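Local atomic coordinates of phosphoinositide 3-kinase adapter protein 1 (Homo sapiens, PDB entry 5FOR), a protein that links B-cell receptor and Toll-like receptor signalling to phosphoinositide 3-kinase, docking its regulatory subunit PIK3R1 and preventing excessive inflammatory cytokine production. Residues E18-Y23 with L98-R103; Q119-T122 with E128-V131. All blocks are in the same frame, centred on the assembly; numbering follows the deposited sequence. Where two conformers were deposited one is given.

Both contacts lie in the TIR domain of this adapter, on a shared face of its parallel sheet, and each is partly buried. In contact 1, W20 of helix 18-30 leans on the end of strand 95-99; in contact 2, helix 127-134 packs against edge strand 119-121, the next strand in chain and sheet. A probable hydrogen bond from L99 N to L121 O (2.9 Å) joins them, and Y130 of contact 2 also touches W20 and L98. The chemistry differs: contact 1 is an aromatic face over methyl and sulfur with no hydrogen bond, whereas contact 2 adds a tyrosine-to-carbonyl bond to its apolar contacts and, on the helix's far side, V131 meets a bound I3C.

Contact 1 (E18-Y23 with L98-R103); sequences EEWCQY and LLCGVR
Helix residues E18-Y23 meet L98-R103 through one side chain, W20, whose indole lies over L98 and C100. At the start of the segment E18 OE1 forms a salt bridge with R43. At W20 the first torsion, chi1 -93°, is swung well off a staggered position, and one face of the indole is laid on the strand end. W20 and L98 cross at about a right angle. L98 CD2 sits 3.5 Å from the indole plane, offset toward the rim; it is 4.0 Å from the centroid of the W20 six-membered ring and 28° off the normal, a CH-pi contact, and its closest ring atom is W20 CE3, 3.6 Å away. Helix 18-30 follows strand 9-13, a strand of the five-stranded parallel sheet of the TIR fold; strand 63-68 lies between 9-13 and 95-99, and W20, touching L67, spans it. The same indole face carries C100 SG under the five-membered ring, 3.9 Å from W20 CD1, a sulfur-aromatic contact that is provisional because C100 was modelled in two conformers. Y23 packs on P127 and Y130 of helix 127-134, and Y130 also touches W20, beside which lies a pentaethylene glycol, probably from the crystallisation liquor.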
# COMPACT_ATOMS: atom_id res chain seq x y z
N GLU A 18 3.63 3.99 10.79
CA GLU A 18 2.40 4.55 11.35
C GLU A 18 2.11 6.02 10.99
O GLU A 18 0.99 6.37 10.62
CB GLU A 18 2.45 4.40 12.87
CG GLU A 18 1.24 4.91 13.59
CD GLU A 18 0.05 4.03 13.34
OE1 GLU A 18 0.19 2.81 13.56
OE2 GLU A 18 -1.01 4.54 12.90
N GLU A 19 3.10 6.88 11.15
CA GLU A 19 2.92 8.30 10.89
C GLU A 19 2.80 8.60 9.39
O GLU A 19 2.06 9.51 9.02
CB GLU A 19 4.06 9.09 11.53
CG GLU A 19 4.27 8.65 12.98
CD GLU A 19 5.41 9.37 13.68
OE1 GLU A 19 5.46 10.62 13.60
OE2 GLU A 19 6.24 8.68 14.33
N TRP A 20 3.51 7.85 8.54
CA TRP A 20 3.33 8.02 7.10
C TRP A 20 1.90 7.70 6.73
O TRP A 20 1.33 8.28 5.82
CB TRP A 20 4.29 7.14 6.30
CG TRP A 20 5.50 7.90 5.99
CD1 TRP A 20 6.74 7.76 6.56
CD2 TRP A 20 5.60 9.00 5.08
NE1 TRP A 20 7.61 8.69 6.05
CE2 TRP A 20 6.94 9.46 5.13
CE3 TRP A 20 4.70 9.63 4.21
CZ2 TRP A 20 7.39 10.53 4.37
CZ3 TRP A 20 5.15 10.69 3.45
CH2 TRP A 20 6.49 11.13 3.52
N CYS A 21 1.33 6.74 7.44
CA CYS A 21 -0.00 6.31 7.15
C CYS A 21 -0.99 7.41 7.58
O CYS A 21 -1.95 7.67 6.87
CB CYS A 21 -0.31 4.96 7.82
SG CYS A 21 -2.05 4.50 7.63
N GLN A 22 -0.74 8.10 8.70
CA GLN A 22 -1.76 9.02 9.17
C GLN A 22 -1.59 10.24 8.26
O GLN A 22 -2.57 10.90 7.91
CB GLN A 22 -1.63 9.50 10.62
CG GLN A 22 -0.56 9.00 11.50
CD GLN A 22 -0.94 8.98 12.97
OE1 GLN A 22 -0.06 9.10 13.87
NE2 GLN A 22 -2.16 8.45 13.22
N TYR A 23 -0.34 10.53 7.87
CA TYR A 23 -0.07 11.64 6.96
C TYR A 23 -0.88 11.52 5.67
O TYR A 23 -1.49 12.50 5.24
CB TYR A 23 1.42 11.76 6.59
CG TYR A 23 1.63 12.79 5.48
CD1 TYR A 23 1.41 14.14 5.72
CD2 TYR A 23 1.99 12.42 4.19
CE1 TYR A 23 1.55 15.10 4.72
CE2 TYR A 23 2.13 13.38 3.17
CZ TYR A 23 1.91 14.72 3.45
OH TYR A 23 2.04 15.69 2.47
N LEU A 98 5.02 3.36 -1.48
CA LEU A 98 5.81 4.44 -0.93
C LEU A 98 7.03 3.86 -0.23
O LEU A 98 6.91 3.02 0.66
CB LEU A 98 5.00 5.30 0.04
CG LEU A 98 5.92 6.31 0.73
CD1 LEU A 98 6.20 7.41 -0.25
CD2 LEU A 98 5.34 6.85 2.00
N LEU A 99 8.21 4.30 -0.63
CA LEU A 99 9.45 3.83 -0.02
C LEU A 99 9.69 4.51 1.30
O LEU A 99 10.02 5.69 1.33
CB LEU A 99 10.65 4.10 -0.94
CG LEU A 99 10.55 3.47 -2.33
CD1 LEU A 99 11.79 3.78 -3.16
CD2 LEU A 99 10.37 1.99 -2.19
N CYS A 100 9.54 3.77 2.39
CA CYS A 100 9.76 4.30 3.75
C CYS A 100 11.03 3.75 4.39
O CYS A 100 10.95 2.85 5.24
CB CYS A 100 8.59 3.96 4.68
SG CYS A 100 7.03 4.63 4.23
N GLY A 101 12.19 4.28 4.02
CA GLY A 101 13.46 3.83 4.59
C GLY A 101 13.91 2.47 4.08
O GLY A 101 14.66 1.77 4.74
N VAL A 102 13.38 2.09 2.92
CA VAL A 102 13.74 0.89 2.21
C VAL A 102 14.16 1.29 0.80
O VAL A 102 13.39 1.88 0.04
CB VAL A 102 12.57 -0.12 2.13
CG1 VAL A 102 12.96 -1.27 1.19
CG2 VAL A 102 12.15 -0.64 3.52
N ARG A 103 15.39 0.94 0.43
CA ARG A 103 15.89 1.21 -0.91
C ARG A 103 15.17 0.25 -1.89
O ARG A 103 14.91 -0.90 -1.55
CB ARG A 103 17.42 1.05 -0.91
CG ARG A 103 18.11 1.44 -2.18
CD ARG A 103 19.56 0.93 -2.20
NE ARG A 103 20.45 1.85 -1.50
CZ ARG A 103 21.35 2.62 -2.10
NH1 ARG A 103 21.53 2.57 -3.42
NH2 ARG A 103 22.09 3.44 -1.37

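Contact 2 (Q119-T122 with E128-V131); sequences QELT and ETYV. With I3C (5-amino-2,4,6-triiodobenzene-1,3-dicarboxylic acid), chain C.
Y130 swings its CG anti to its own carbonyl carbon (chi1 -64°), and L121 does likewise (chi1 -54°), bringing the edge of the phenol ring obliquely against the leucine branch of the strand. This is the last strand-to-helix step of the TIR fold: after edge strand 119-121 the chain turns and comes back as helix 127-134, packed against it. L121 meets the tyrosine at the ring's edge, with CD1 3.5 Å from Y130 CD1. The other methyl, CD2, lies 3.8 Å from T129 CG2, the two side chains running past each other in opposite directions. Beyond L121 the ring ends in a polar grip: Y130 OH donates to T122 O over 2.5 Å, short as modelled, lying in the carbonyl plane on a lone pair with a C=O...O angle of 144°. T122 O also lies in the plane of the ring, at its edge, and the OH bond probably restrains the ring. T122 N is also hydrogen-bonded to D125 OD2. A phenylalanine in place of Y130 would probably keep the packing on L121 but leave the T122 carbonyl without this donor and the ring freer to turn. L27 of helix 18-30 packs on both Y130 and V131. On the helix side away from the strand, V131 contributes to the I3C pocket: both its methyls touch iodine I1 of I3C, CG2 at 3.4 Å, and CG2 also lies 3.3 Å from carboxylate oxygen O9.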
# COMPACT_ATOMS: atom_id res chain seq x y z
N GLN A 119 3.52 2.06 -9.67
CA GLN A 119 3.79 3.42 -9.31
C GLN A 119 4.57 3.52 -8.00
O GLN A 119 4.17 2.98 -6.96
CB GLN A 119 2.42 4.05 -9.36
CG GLN A 119 2.00 5.44 -9.11
CD GLN A 119 1.00 5.89 -10.14
OE1 GLN A 119 0.02 6.53 -9.84
NE2 GLN A 119 1.51 5.96 -11.30
N GLU A 120 5.73 4.18 -8.07
CA GLU A 120 6.60 4.30 -6.89
C GLU A 120 6.69 5.72 -6.36
O GLU A 120 6.86 6.67 -7.12
CB GLU A 120 8.01 3.78 -7.19
CG GLU A 120 8.92 3.70 -5.95
CD GLU A 120 10.29 3.02 -6.25
OE1 GLU A 120 10.40 1.77 -6.13
OE2 GLU A 120 11.24 3.75 -6.60
N LEU A 121 6.61 5.87 -5.05
CA LEU A 121 6.78 7.19 -4.45
C LEU A 121 7.88 7.21 -3.40
O LEU A 121 8.21 6.20 -2.76
CB LEU A 121 5.47 7.66 -3.80
CG LEU A 121 4.23 7.65 -4.69
CD1 LEU A 121 3.01 7.82 -3.81
CD2 LEU A 121 4.33 8.78 -5.68
N THR A 122 8.42 8.40 -3.20
CA THR A 122 9.42 8.61 -2.17
C THR A 122 8.95 9.58 -1.08
O THR A 122 7.95 10.29 -1.24
CB THR A 122 10.71 9.14 -2.80
OG1 THR A 122 10.50 10.50 -3.20
CG2 THR A 122 11.07 8.30 -4.02
N GLU A 128 1.35 16.83 -4.23
CA GLU A 128 0.58 16.71 -5.47
C GLU A 128 0.96 15.43 -6.19
O GLU A 128 0.13 14.84 -6.88
CB GLU A 128 0.79 17.93 -6.39
CG GLU A 128 2.10 18.68 -6.19
CD GLU A 128 1.96 19.87 -5.25
OE1 GLU A 128 1.15 20.76 -5.57
OE2 GLU A 128 2.66 19.92 -4.21
N THR A 129 2.21 15.00 -6.05
CA THR A 129 2.63 13.73 -6.63
C THR A 129 1.92 12.54 -5.96
O THR A 129 1.44 11.64 -6.64
CB THR A 129 4.15 13.58 -6.54
OG1 THR A 129 4.76 14.68 -7.23
CG2 THR A 129 4.63 12.23 -7.13
N TYR A 130 1.79 12.58 -4.64
CA TYR A 130 1.13 11.50 -3.91
C TYR A 130 -0.32 11.31 -4.37
O TYR A 130 -0.75 10.18 -4.67
CB TYR A 130 1.16 11.77 -2.41
CG TYR A 130 2.53 11.81 -1.80
CD1 TYR A 130 3.52 10.94 -2.22
CD2 TYR A 130 2.83 12.70 -0.79
CE1 TYR A 130 4.80 10.96 -1.66
CE2 TYR A 130 4.10 12.74 -0.22
CZ TYR A 130 5.09 11.86 -0.66
OH TYR A 130 6.35 11.87 -0.09
N VAL A 131 -1.06 12.42 -4.44
CA VAL A 131 -2.46 12.38 -4.81
C VAL A 131 -2.66 12.03 -6.29
O VAL A 131 -3.56 11.25 -6.63
CB VAL A 131 -3.17 13.72 -4.49
CG1 VAL A 131 -3.21 13.97 -3.00
CG2 VAL A 131 -2.48 14.86 -5.21
I3 I3C C . -7.32 19.36 -6.61
I2 I3C C . -6.79 20.69 -0.60
I1 I3C C . -2.46 17.43 -2.92
O8 I3C C . -5.17 16.98 -6.68
O9 I3C C . -3.22 17.90 -6.25
C10 I3C C . -4.13 18.99 -0.98
N13 I3C C . -8.13 20.67 -3.59
C1 I3C C . -4.99 18.43 -4.74
C6 I3C C . -6.28 19.21 -4.81
C5 I3C C . -6.85 19.89 -3.61
C4 I3C C . -6.11 19.80 -2.35
C3 I3C C . -4.87 19.04 -2.27
C2 I3C C . -4.28 18.37 -3.43
C7 I3C C . -4.43 17.74 -5.97
O11 I3C C . -3.18 19.79 -0.84
O12 I3C C . -4.46 18.17 -0.11